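Local coordinates for protein L-lactate dehydrogenase (Trichomonas vaginalis, PDB 4UUL) that probably catalyses the NAD(H)-dependent interconversion of 2-oxo and 2-hydroxy acids such as pyruvate and L-lactate, as a member of the lactate/malate dehydrogenase superfamily, at residues V96-I101 with K324-N329; V106-T111 with N133-I138; S153-D158 with V284-C289; I249-A254 with L265-P270. The protein carries 1 engineered substitution. All coordinates share one frame; numbering follows the deposited sequence. Where two conformers were deposited one is given.

Contact 1 of 4, residues V96-I101 with K324-N329; sequences VRADLI and KEIALN
Ile326 meets Ile101 and Ala98 where two helices far apart in the sequence are brought together, a compact case of how branched side chains fill the angle between crossing helices. The helical turns 97-101 and 324-329 approach to 9.1 Å between axes and cross at -56°. The tight part gathers around two methyl groups. With CG1 beside the backbone nitrogen (chi1 -67°), the CG2 methyl of Ile101 stands anti to that nitrogen and faces the other helix, 3.8 Å from Ala327 CB and 3.9 Å from Ile326 CG2. The two isoleucine side chains meet at about a right angle. From the other direction Ile326 CG2 presses against the backbone, 3.6 Å from Ala98 O, while its second branch ends with CD1 4.1 Å from Ala98 CB. No hydrogen bond joins the two segments, and the small alanines, one on each helix, let the backbones come close.

The looser side lies toward solvent. Ala98 stands at this edge, and Ile326, though central to the packing, is partly exposed, whereas Ile101 and Ala327 are buried, with Thr134 of helix 132-141 against both. At the start of helix 97-118, Asp99 OD2 accepts through its anti lone pair a nearly straight bond from Val96 N, the N-cap residue (3.1 Å, 173°). A salt bridge between Arg97 and Glu323 gives the same pair of helices a polar link. The result is a small aliphatic cluster between a helix of the NAD-binding Rossmann domain and the long C-terminal helix of the lactate/malate dehydrogenase fold.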
loop_
_atom_site.group_PDB
_atom_site.type_symbol
_atom_site.label_atom_id
_atom_site.label_comp_id
_atom_site.label_asym_id
_atom_site.label_seq_id
_atom_site.Cartn_x
_atom_site.Cartn_y
_atom_site.Cartn_z
ATOM N N VAL B 96 -10.211 30.486 8.934
ATOM C CA VAL B 96 -10.802 29.673 10.007
ATOM C C VAL B 96 -11.680 28.616 9.376
ATOM O O VAL B 96 -11.772 28.535 8.137
ATOM C CB VAL B 96 -11.606 30.545 11.021
ATOM C CG1 VAL B 96 -10.689 31.447 11.810
ATOM C CG2 VAL B 96 -12.667 31.354 10.345
ATOM N N ARG B 97 -12.319 27.784 10.190
ATOM C CA ARG B 97 -13.114 26.690 9.658
ATOM C C ARG B 97 -14.177 27.144 8.688
ATOM O O ARG B 97 -14.391 26.504 7.672
ATOM C CB ARG B 97 -13.738 25.859 10.743
ATOM C CG ARG B 97 -14.430 24.634 10.135
ATOM C CD ARG B 97 -14.453 23.549 11.086
ATOM N NE ARG B 97 -15.132 22.377 10.594
ATOM C CZ ARG B 97 -14.583 21.262 10.166
ATOM N NH1 ARG B 97 -13.248 21.137 10.040
ATOM N NH2 ARG B 97 -15.391 20.261 9.857
ATOM N N ALA B 98 -14.827 28.271 8.962
ATOM C CA ALA B 98 -15.841 28.762 8.051
ATOM C C ALA B 98 -15.267 28.981 6.654
ATOM O O ALA B 98 -15.922 28.698 5.673
ATOM C CB ALA B 98 -16.462 30.041 8.626
ATOM N N ASP B 99 -14.051 29.506 6.569
ATOM C CA ASP B 99 -13.441 29.777 5.262
ATOM C C ASP B 99 -12.991 28.465 4.566
ATOM O O ASP B 99 -13.080 28.376 3.347
ATOM C CB ASP B 99 -12.262 30.717 5.421
ATOM C CG ASP B 99 -12.648 32.012 6.061
ATOM O OD1 ASP B 99 -13.440 32.782 5.430
ATOM O OD2 ASP B 99 -12.158 32.244 7.205
ATOM N N LEU B 100 -12.605 27.474 5.355
ATOM C CA LEU B 100 -12.285 26.168 4.816
ATOM C C LEU B 100 -13.542 25.545 4.183
ATOM O O LEU B 100 -13.489 24.971 3.080
ATOM C CB LEU B 100 -11.785 25.258 5.923
ATOM C CG LEU B 100 -11.488 23.808 5.468
ATOM C CD1 LEU B 100 -10.258 23.757 4.541
ATOM C CD2 LEU B 100 -11.295 22.952 6.666
ATOM N N ILE B 101 -14.671 25.631 4.881
ATOM C CA ILE B 101 -15.919 25.132 4.351
ATOM C C ILE B 101 -16.253 25.894 3.085
ATOM O O ILE B 101 -16.633 25.288 2.081
ATOM C CB ILE B 101 -17.031 25.259 5.389
ATOM C CG1 ILE B 101 -16.784 24.332 6.575
ATOM C CG2 ILE B 101 -18.371 25.040 4.761
ATOM C CD1 ILE B 101 -17.518 24.794 7.823
ATOM N N LYS B 324 -23.399 23.417 6.763
ATOM C CA LYS B 324 -24.166 23.419 5.534
ATOM C C LYS B 324 -24.596 24.841 5.185
ATOM O O LYS B 324 -24.506 25.253 4.041
ATOM C CB LYS B 324 -25.376 22.472 5.669
ATOM C CG LYS B 324 -26.260 22.440 4.452
ATOM C CD LYS B 324 -27.445 21.531 4.661
ATOM C CE LYS B 324 -28.399 21.508 3.511
ATOM N NZ LYS B 324 -29.631 20.720 3.806
ATOM N N GLU B 325 -25.141 25.548 6.168
ATOM C CA GLU B 325 -25.525 26.918 5.965
ATOM C C GLU B 325 -24.352 27.791 5.488
ATOM O O GLU B 325 -24.495 28.632 4.607
ATOM C CB GLU B 325 -26.096 27.473 7.273
ATOM C CG GLU B 325 -26.578 28.933 7.218
ATOM C CD GLU B 325 -27.027 29.371 8.628
ATOM O OE1 GLU B 325 -27.752 28.594 9.295
ATOM O OE2 GLU B 325 -26.587 30.433 9.085
ATOM N N ILE B 326 -23.182 27.600 6.083
ATOM C CA ILE B 326 -22.021 28.388 5.682
ATOM C C ILE B 326 -21.694 28.125 4.212
ATOM O O ILE B 326 -21.440 29.035 3.440
ATOM C CB ILE B 326 -20.772 28.032 6.564
ATOM C CG1 ILE B 326 -20.967 28.530 8.003
ATOM C CG2 ILE B 326 -19.480 28.598 5.932
ATOM C CD1 ILE B 326 -19.948 27.992 8.967
ATOM N N ALA B 327 -21.678 26.850 3.822
ATOM C CA ALA B 327 -21.318 26.444 2.469
ATOM C C ALA B 327 -22.329 26.998 1.484
ATOM O O ALA B 327 -21.944 27.606 0.485
ATOM C CB ALA B 327 -21.269 24.912 2.365
ATOM N N LEU B 328 -23.624 26.814 1.778
ATOM C CA LEU B 328 -24.658 27.311 0.860
ATOM C C LEU B 328 -24.676 28.834 0.771
ATOM O O LEU B 328 -24.813 29.388 -0.301
ATOM C CB LEU B 328 -26.042 26.754 1.213
ATOM C CG LEU B 328 -26.181 25.244 0.973
ATOM C CD1 LEU B 328 -27.553 24.793 1.412
ATOM C CD2 LEU B 328 -25.979 24.850 -0.474
ATOM N N ASN B 329 -24.415 29.493 1.876
ATOM C CA ASN B 329 -24.363 30.946 1.843
ATOM C C ASN B 329 -23.187 31.449 1.005
ATOM O O ASN B 329 -23.311 32.393 0.238
ATOM C CB ASN B 329 -24.260 31.521 3.255
ATOM C CG ASN B 329 -24.004 33.044 3.233
ATOM O OD1 ASN B 329 -24.870 33.805 2.822
ATOM N ND2 ASN B 329 -22.796 33.476 3.623
#

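Contact 2 of 4, residues V106-T111 with N133-I138; sequences VIFKNT and NTNCEI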
loop_
_atom_site.group_PDB
_atom_site.type_symbol
_atom_site.label_atom_id
_atom_site.label_comp_id
_atom_site.label_asym_id
_atom_site.label_seq_id
_atom_site.Cartn_x
_atom_site.Cartn_y
_atom_site.Cartn_z
ATOM N N VAL B 106 -17.212 25.379 -3.439
ATOM C CA VAL B 106 -17.181 25.558 -4.874
ATOM C C VAL B 106 -16.685 24.270 -5.584
ATOM O O VAL B 106 -17.246 23.800 -6.558
ATOM C CB VAL B 106 -16.296 26.752 -5.240
ATOM C CG1 VAL B 106 -16.126 26.833 -6.760
ATOM C CG2 VAL B 106 -16.887 28.096 -4.651
ATOM N N ILE B 107 -15.599 23.729 -5.048
ATOM C CA ILE B 107 -14.990 22.499 -5.553
ATOM C C ILE B 107 -16.017 21.382 -5.611
ATOM O O ILE B 107 -16.196 20.713 -6.626
ATOM C CB ILE B 107 -13.828 22.088 -4.617
ATOM C CG1 ILE B 107 -12.725 23.155 -4.644
ATOM C CG2 ILE B 107 -13.285 20.724 -4.981
ATOM C CD1 ILE B 107 -12.347 23.642 -6.007
ATOM N N PHE B 108 -16.706 21.196 -4.497
ATOM C CA PHE B 108 -17.626 20.088 -4.362
ATOM C C PHE B 108 -18.948 20.316 -5.112
ATOM O O PHE B 108 -19.540 19.356 -5.610
ATOM C CB PHE B 108 -17.757 19.635 -2.914
ATOM C CG PHE B 108 -16.552 18.852 -2.517
ATOM C CD1 PHE B 108 -15.418 19.460 -2.038
ATOM C CD2 PHE B 108 -16.519 17.493 -2.761
ATOM C CE1 PHE B 108 -14.261 18.715 -1.770
ATOM C CE2 PHE B 108 -15.374 16.744 -2.475
ATOM C CZ PHE B 108 -14.251 17.361 -2.011
ATOM N N LYS B 109 -19.352 21.577 -5.285
ATOM C CA LYS B 109 -20.433 21.833 -6.197
ATOM C C LYS B 109 -20.029 21.362 -7.605
ATOM O O LYS B 109 -20.782 20.661 -8.305
ATOM C CB LYS B 109 -20.758 23.343 -6.198
ATOM C CG LYS B 109 -21.662 23.792 -7.336
ATOM C CD LYS B 109 -22.091 25.245 -7.213
ATOM C CE LYS B 109 -22.994 25.726 -8.308
ATOM N NZ LYS B 109 -22.388 25.605 -9.618
ATOM N N ASN B 110 -18.847 21.766 -8.054
ATOM C CA ASN B 110 -18.388 21.407 -9.413
ATOM C C ASN B 110 -18.279 19.883 -9.537
ATOM O O ASN B 110 -18.664 19.303 -10.561
ATOM C CB ASN B 110 -17.031 22.027 -9.680
ATOM C CG ASN B 110 -17.096 23.532 -9.833
ATOM O OD1 ASN B 110 -18.156 24.102 -9.957
ATOM N ND2 ASN B 110 -15.959 24.175 -9.731
ATOM N N THR B 111 -17.794 19.243 -8.482
ATOM C CA THR B 111 -17.599 17.800 -8.550
ATOM C C THR B 111 -18.956 17.057 -8.603
ATOM O O THR B 111 -19.129 16.070 -9.326
ATOM C CB THR B 111 -16.774 17.333 -7.363
ATOM O OG1 THR B 111 -15.488 17.903 -7.413
ATOM C CG2 THR B 111 -16.665 15.853 -7.318
ATOM N N ASN B 133 -17.966 15.594 5.645
ATOM C CA ASN B 133 -19.403 15.517 5.681
ATOM C C ASN B 133 -20.048 16.635 4.877
ATOM O O ASN B 133 -21.026 16.414 4.150
ATOM C CB ASN B 133 -19.955 15.641 7.116
ATOM C CG ASN B 133 -19.450 14.593 8.080
ATOM O OD1 ASN B 133 -18.231 14.463 8.306
ATOM N ND2 ASN B 133 -20.383 13.895 8.729
ATOM N N THR B 134 -19.544 17.845 5.046
ATOM C CA THR B 134 -20.142 18.990 4.360
ATOM C C THR B 134 -19.812 18.986 2.863
ATOM O O THR B 134 -20.709 19.227 2.049
ATOM C CB THR B 134 -19.769 20.285 5.008
ATOM O OG1 THR B 134 -20.345 20.250 6.315
ATOM C CG2 THR B 134 -20.285 21.500 4.243
ATOM N N ASN B 135 -18.577 18.597 2.499
ATOM C CA ASN B 135 -18.275 18.427 1.112
ATOM C C ASN B 135 -19.200 17.412 0.446
ATOM O O ASN B 135 -19.633 17.613 -0.698
ATOM C CB ASN B 135 -16.824 17.978 0.952
ATOM C CG ASN B 135 -15.815 19.073 1.295
ATOM O OD1 ASN B 135 -16.118 20.262 1.279
ATOM N ND2 ASN B 135 -14.554 18.667 1.432
ATOM N N CYS B 136 -19.481 16.320 1.170
ATOM C CA CYS B 136 -20.359 15.289 0.663
ATOM C C CYS B 136 -21.782 15.834 0.416
ATOM O O CYS B 136 -22.392 15.610 -0.616
ATOM C CB CYS B 136 -20.391 14.120 1.629
ATOM S SG CYS B 136 -21.282 12.660 1.042
ATOM N N GLU B 137 -22.309 16.533 1.420
ATOM C CA GLU B 137 -23.634 17.151 1.278
ATOM C C GLU B 137 -23.682 18.059 0.054
ATOM O O GLU B 137 -24.647 18.046 -0.703
ATOM C CB GLU B 137 -23.963 17.910 2.544
ATOM C CG GLU B 137 -25.303 18.622 2.551
ATOM C CD GLU B 137 -26.524 17.761 2.490
ATOM O OE1 GLU B 137 -26.499 16.619 2.984
ATOM O OE2 GLU B 137 -27.589 18.282 2.005
ATOM N N ILE B 138 -22.681 18.935 -0.093
ATOM C CA ILE B 138 -22.661 19.872 -1.211
ATOM C C ILE B 138 -22.600 19.109 -2.533
ATOM O O ILE B 138 -23.291 19.497 -3.494
ATOM C CB ILE B 138 -21.519 20.902 -1.017
ATOM C CG1 ILE B 138 -21.786 21.807 0.213
ATOM C CG2 ILE B 138 -21.304 21.726 -2.254
ATOM C CD1 ILE B 138 -23.056 22.662 0.137
#
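Asn135 ND2 is hydrogen-bonded to the backbone oxygen of Gly129, and the amide that this bond anchors lies flat against the ring of Phe108. The setting is the Rossmann fold: helices 97-118 and 132-141 belong to successive beta-alpha-beta crossovers, run side by side, and cross here at -41° with short-segment axes 8.5 Å apart. Such a pair illustrates how an asparagine can pack flat on a ring while its amide bonds elsewhere.

The amide and ring planes are only 9° apart. Asn135 CB sits over the ring centre, 3.5 Å from the centroid, in a CH-pi contact, and the amide extends from there over the CD1-CE1 side of the same ring face, its CG 3.4 Å from Phe108 CD1 and ND2 3.2 Å from Phe108 CE1. Val127 of strand 124-127, the strand between the two helices in sequence, touches both residues. The bond to Gly129, in a loop predicted to bind NAD(+), thus links this helix packing to what is probably part of the cofactor site.

Farther along, Ile138 takes over. Its CG1 branch turns off toward Ala327 and Leu328 of the C-terminal helix, while the other branch faces helix 97-118. That CG2 methyl lies 4.2 Å from Phe108 CB and settles against the neighbouring backbone, 3.6 Å from Lys109 N.

Contact 3 of 4, residues S153-D158 with V284-C289; sequences SLSMLD and VFSFPC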
loop_
_atom_site.group_PDB
_atom_site.type_symbol
_atom_site.label_atom_id
_atom_site.label_comp_id
_atom_site.label_asym_id
_atom_site.label_seq_id
_atom_site.Cartn_x
_atom_site.Cartn_y
_atom_site.Cartn_z
ATOM N N SER B 153 -19.394 9.535 3.325
ATOM C CA SER B 153 -18.160 10.136 3.759
ATOM C C SER B 153 -17.447 9.239 4.754
ATOM O O SER B 153 -18.031 8.348 5.367
ATOM C CB SER B 153 -18.376 11.525 4.348
ATOM O OG SER B 153 -19.119 11.529 5.560
ATOM N N LEU B 154 -16.120 9.389 4.826
ATOM C CA LEU B 154 -15.260 8.480 5.549
ATOM C C LEU B 154 -15.088 8.832 7.023
ATOM O O LEU B 154 -14.388 9.789 7.330
ATOM C CB LEU B 154 -13.870 8.455 4.870
ATOM C CG LEU B 154 -12.920 7.415 5.418
ATOM C CD1 LEU B 154 -13.428 6.015 5.173
ATOM C CD2 LEU B 154 -11.556 7.555 4.826
ATOM N N SER B 155 -15.589 7.991 7.903
ATOM C CA SER B 155 -15.354 8.107 9.346
ATOM C C SER B 155 -14.599 6.871 9.888
ATOM O O SER B 155 -14.234 6.871 11.058
ATOM C CB SER B 155 -16.657 8.404 10.091
ATOM O OG SER B 155 -17.575 7.441 9.780
ATOM N N MET B 156 -14.219 5.934 9.010
ATOM C CA MET B 156 -13.554 4.725 9.534
ATOM C C MET B 156 -12.126 4.924 10.057
ATOM O O MET B 156 -11.670 4.117 10.847
ATOM C CB MET B 156 -13.542 3.589 8.495
ATOM C CG MET B 156 -14.818 2.764 8.541
ATOM S SD MET B 156 -15.145 1.929 10.088
ATOM C CE MET B 156 -13.641 0.961 10.220
ATOM N N LEU B 157 -11.418 5.965 9.626
ATOM C CA LEU B 157 -10.126 6.226 10.216
ATOM C C LEU B 157 -10.273 6.487 11.703
ATOM O O LEU B 157 -9.488 5.965 12.518
ATOM C CB LEU B 157 -9.404 7.386 9.546
ATOM C CG LEU B 157 -8.056 7.818 10.092
ATOM C CD1 LEU B 157 -7.055 6.644 10.160
ATOM C CD2 LEU B 157 -7.511 8.973 9.319
ATOM N N ASP B 158 -11.239 7.314 12.064
ATOM C CA ASP B 158 -11.448 7.608 13.467
ATOM C C ASP B 158 -11.926 6.393 14.257
ATOM O O ASP B 158 -11.500 6.169 15.400
ATOM C CB ASP B 158 -12.453 8.734 13.599
ATOM C CG ASP B 158 -12.111 9.861 12.697
ATOM O OD1 ASP B 158 -12.464 9.834 11.457
ATOM O OD2 ASP B 158 -11.499 10.786 13.260
ATOM N N VAL B 284 -25.123 15.094 6.098
ATOM C CA VAL B 284 -24.399 13.824 6.030
ATOM C C VAL B 284 -23.811 13.625 7.416
ATOM O O VAL B 284 -23.093 14.492 7.928
ATOM C CB VAL B 284 -23.355 13.857 4.913
ATOM C CG1 VAL B 284 -22.430 12.621 4.978
ATOM C CG2 VAL B 284 -24.019 13.995 3.573
ATOM N N PHE B 285 -24.116 12.479 8.043
ATOM C CA PHE B 285 -23.898 12.279 9.476
ATOM C C PHE B 285 -23.336 10.869 9.661
ATOM O O PHE B 285 -23.856 9.928 9.057
ATOM C CB PHE B 285 -25.277 12.428 10.138
ATOM C CG PHE B 285 -25.276 12.515 11.658
ATOM C CD1 PHE B 285 -25.175 11.372 12.469
ATOM C CD2 PHE B 285 -25.460 13.741 12.275
ATOM C CE1 PHE B 285 -25.208 11.476 13.831
ATOM C CE2 PHE B 285 -25.492 13.825 13.652
ATOM C CZ PHE B 285 -25.366 12.727 14.432
ATOM N N SER B 286 -22.267 10.728 10.460
ATOM C CA SER B 286 -21.733 9.405 10.690
ATOM C C SER B 286 -22.619 8.615 11.650
ATOM O O SER B 286 -22.993 9.102 12.732
ATOM C CB SER B 286 -20.302 9.493 11.238
ATOM O OG SER B 286 -19.772 8.184 11.363
ATOM N N PHE B 287 -23.029 7.440 11.193
ATOM C CA PHE B 287 -23.858 6.495 11.961
ATOM C C PHE B 287 -23.157 5.150 12.050
ATOM O O PHE B 287 -22.338 4.826 11.171
ATOM C CB PHE B 287 -25.168 6.203 11.230
ATOM C CG PHE B 287 -26.218 7.312 11.278
ATOM C CD1 PHE B 287 -27.064 7.437 12.342
ATOM C CD2 PHE B 287 -26.347 8.207 10.242
ATOM C CE1 PHE B 287 -28.042 8.398 12.394
ATOM C CE2 PHE B 287 -27.346 9.184 10.267
ATOM C CZ PHE B 287 -28.199 9.253 11.326
ATOM N N PRO B 288 -23.539 4.343 13.047
ATOM C CA PRO B 288 -23.149 2.921 12.994
ATOM C C PRO B 288 -23.929 2.224 11.887
ATOM O O PRO B 288 -25.182 2.266 11.876
ATOM C CB PRO B 288 -23.531 2.403 14.364
ATOM C CG PRO B 288 -24.731 3.257 14.752
ATOM C CD PRO B 288 -24.481 4.655 14.131
ATOM N N CYS B 289 -23.213 1.626 10.939
ATOM C CA CYS B 289 -23.828 1.039 9.767
ATOM C C CYS B 289 -23.430 -0.405 9.532
ATOM O O CYS B 289 -22.341 -0.855 9.948
ATOM C CB CYS B 289 -23.470 1.838 8.500
ATOM S SG CYS B 289 -24.130 3.530 8.465
#
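Ser155 and Ser286 provide the polar part of this contact. The hydroxyl of Ser155 donates to Ser286 OG over 2.8 Å, and Ser286 OG is in turn hydrogen-bonded to the backbone oxygen of Val182 in strand 177-183. Different first torsions bring the hydroxyls together: Ser155 OG stands between its own backbone nitrogen and carbonyl carbon (chi1 55°), while Ser286 OG reaches out anti to its nitrogen (chi1 -176°). The two CB atoms come within 4.0 Å of each other, and Ser155 CB lies 3.4 Å from Ser286 OG.

The second kind of contact is van der Waals. Two residues earlier, Ser153 OG rests 3.5 Å from the Val284 CG1 methyl.

Backbone bonds to a third element complete the scheme, since both segments pair with strand 265-270: Ser153 with Gly268, Phe285 with Ile269 and Phe287 with Met267. The segment 153-158 carries Leu154, which binds NADH in another structure of this protein, and Asp158, hydrogen-bonded to His186, the predicted proton acceptor.

The chemistry implies that both buried hydroxyls find partners within the protein, Ser155 giving its proton to Ser286 and Ser286 bonding to the Val182 carbonyl, just where the chain passes from the last Rossmann strand to the helix that bears the aspartate partner of the putative catalytic histidine.

Contact 4 of 4, residues I249-A254 with L265-P270; sequences IQHMKA and LSMGIP
With CG anti to its backbone nitrogen (chi1 178°), His251 sends its imidazole out from helix 242-257 toward the strand, and Met267, extended beyond CG, reaches back toward the helix to lie over it. The pair is a worked case of Met-aromatic packing. Met267 CE sits 3.9 Å from the centroid of the His251 ring, 4° off its normal, as a CH-pi contact over the face, and the same chain brings SD to 4.5 Å from that centroid, also above the face. Nearer the strand, Met267 CG approaches the ring margin at His251 CE1, 3.7 Å away.

The imidazole is held in its own plane as well. A water lies in plane at its edge, 2.8 Å from His251 ND1, and donates to Ser266 O over 2.7 Å, so it bridges helix and strand. NE2 is hydrogen-bonded to Ser152 OG. Both ring nitrogens thus have partners, which should fix the rotation of the ring that the methionine covers. One turn on, Ala254 CB packs 3.6 Å from Leu265 CD1 and 4.2 Å from Met267 CE, making a small apolar patch.

The helix and strand segments cross almost perpendicularly, at -86° with axes 10.1 Å apart. Leu154, a residue of the NADH site, touches His251. Leu265 leans on Met156 and Gln159 of helix 156-170, and Met267 reaches Cys289 and Val291 of strand 284-291 and Ile297 of strand 297-299, so the helix packs against strand 265-270, an outer strand of a three-stranded antiparallel sheet of the C-terminal domain.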
loop_
_atom_site.group_PDB
_atom_site.type_symbol
_atom_site.label_atom_id
_atom_site.label_comp_id
_atom_site.label_asym_id
_atom_site.label_seq_id
_atom_site.Cartn_x
_atom_site.Cartn_y
_atom_site.Cartn_z
ATOM N N ILE B 249 -10.364 2.116 1.615
ATOM C CA ILE B 249 -10.589 0.829 0.966
ATOM C C ILE B 249 -11.560 -0.009 1.762
ATOM O O ILE B 249 -12.490 -0.583 1.198
ATOM C CB ILE B 249 -9.271 0.086 0.718
ATOM C CG1 ILE B 249 -8.474 0.863 -0.348
ATOM C CG2 ILE B 249 -9.495 -1.385 0.286
ATOM C CD1 ILE B 249 -7.087 0.374 -0.509
ATOM N N GLN B 250 -11.361 -0.057 3.072
ATOM C CA GLN B 250 -12.226 -0.822 3.960
ATOM C C GLN B 250 -13.705 -0.378 3.826
ATOM O O GLN B 250 -14.625 -1.184 3.667
ATOM C CB GLN B 250 -11.751 -0.622 5.393
ATOM C CG GLN B 250 -12.570 -1.356 6.434
ATOM C CD GLN B 250 -11.910 -1.351 7.779
ATOM O OE1 GLN B 250 -11.018 -0.522 8.068
ATOM N NE2 GLN B 250 -12.327 -2.260 8.632
ATOM N N HIS B 251 -13.929 0.926 3.813
ATOM C CA HIS B 251 -15.270 1.466 3.652
ATOM C C HIS B 251 -15.822 1.116 2.291
ATOM O O HIS B 251 -16.946 0.610 2.175
ATOM C CB HIS B 251 -15.197 2.995 3.832
ATOM C CG HIS B 251 -16.485 3.738 3.646
ATOM N ND1 HIS B 251 -16.964 4.655 4.552
ATOM C CD2 HIS B 251 -17.339 3.795 2.579
ATOM C CE1 HIS B 251 -18.058 5.203 4.091
ATOM N NE2 HIS B 251 -18.307 4.719 2.885
ATOM N N MET B 252 -15.064 1.387 1.226
ATOM C CA MET B 252 -15.574 1.118 -0.113
ATOM C C MET B 252 -15.851 -0.377 -0.325
ATOM O O MET B 252 -16.861 -0.727 -0.934
ATOM C CB MET B 252 -14.641 1.662 -1.175
ATOM C CG MET B 252 -15.245 1.592 -2.591
ATOM S SD MET B 252 -16.614 2.726 -2.867
ATOM C CE MET B 252 -15.686 4.243 -3.215
ATOM N N LYS B 253 -14.969 -1.252 0.145
ATOM C CA LYS B 253 -15.185 -2.670 -0.038
ATOM C C LYS B 253 -16.454 -3.137 0.675
ATOM O O LYS B 253 -17.233 -3.935 0.130
ATOM C CB LYS B 253 -13.939 -3.424 0.456
ATOM C CG LYS B 253 -13.927 -4.897 0.058
ATOM C CD LYS B 253 -12.685 -5.579 0.557
ATOM C CE LYS B 253 -12.615 -7.008 0.086
ATOM N NZ LYS B 253 -11.255 -7.546 0.373
ATOM N N ALA B 254 -16.676 -2.626 1.884
ATOM C CA ALA B 254 -17.907 -2.926 2.606
ATOM C C ALA B 254 -19.136 -2.391 1.837
ATOM O O ALA B 254 -20.146 -3.083 1.730
ATOM C CB ALA B 254 -17.880 -2.309 3.967
ATOM N N LEU B 265 -19.721 -0.656 11.069
ATOM C CA LEU B 265 -18.793 0.339 10.542
ATOM C C LEU B 265 -19.405 1.734 10.588
ATOM O O LEU B 265 -20.506 1.955 10.065
ATOM C CB LEU B 265 -18.447 0.041 9.087
ATOM C CG LEU B 265 -17.770 -1.324 8.810
ATOM C CD1 LEU B 265 -17.360 -1.420 7.375
ATOM C CD2 LEU B 265 -16.616 -1.615 9.740
ATOM N N SER B 266 -18.697 2.653 11.205
ATOM C CA SER B 266 -19.136 4.043 11.193
ATOM C C SER B 266 -18.952 4.559 9.767
ATOM O O SER B 266 -17.898 4.368 9.167
ATOM C CB SER B 266 -18.267 4.846 12.149
ATOM O OG SER B 266 -18.373 4.381 13.500
ATOM N N MET B 267 -20.012 5.165 9.249
ATOM C CA MET B 267 -20.007 5.730 7.931
ATOM C C MET B 267 -20.835 7.028 7.917
ATOM O O MET B 267 -21.929 7.062 8.479
ATOM C CB MET B 267 -20.646 4.757 6.926
ATOM C CG MET B 267 -19.914 3.452 6.781
ATOM S SD MET B 267 -20.775 2.322 5.643
ATOM C CE MET B 267 -19.451 1.400 5.018
ATOM N N GLY B 268 -20.330 8.073 7.248
ATOM C CA GLY B 268 -21.114 9.275 7.029
ATOM C C GLY B 268 -22.071 9.023 5.905
ATOM O O GLY B 268 -21.651 8.701 4.798
ATOM N N ILE B 269 -23.361 9.207 6.168
ATOM C CA ILE B 269 -24.373 9.011 5.131
ATOM C C ILE B 269 -25.366 10.143 5.197
ATOM O O ILE B 269 -25.591 10.724 6.255
ATOM C CB ILE B 269 -25.088 7.650 5.219
ATOM C CG1 ILE B 269 -25.656 7.439 6.625
ATOM C CG2 ILE B 269 -24.162 6.524 4.844
ATOM C CD1 ILE B 269 -26.661 6.295 6.703
ATOM N N PRO B 270 -25.969 10.466 4.047
ATOM C CA PRO B 270 -27.150 11.342 4.102
ATOM C C PRO B 270 -28.109 10.795 5.141
ATOM O O PRO B 270 -28.435 9.619 5.124
ATOM C CB PRO B 270 -27.736 11.196 2.681
ATOM C CG PRO B 270 -26.525 10.878 1.836
ATOM C CD PRO B 270 -25.743 9.921 2.710
HETATM O O HOH W 1 -16.405 5.419 7.135
#

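How the contacts relate
Followed from the N terminus, the chain enters contact 1 at 96-101 and does not close it until 324-329, so the other three contacts are nested inside this loop. Contact 2 opens next and closes quickly at 133-138, within the Rossmann domain. Contact 3 opens only afterwards, at 153-158, and closes at 284-289. Contact 4, a short loop from 249-254 to 265-270, is nested within it. None of these loops cross. Contact 1 shares helix 97-118 with contact 2 and ties it to the C-terminal helix, whereas contacts 3 and 4 meet on adjacent strands of one antiparallel sheet. A probable hydrogen bond from Asn133 to Val284 joins contacts 2 and 3 across the domain boundary.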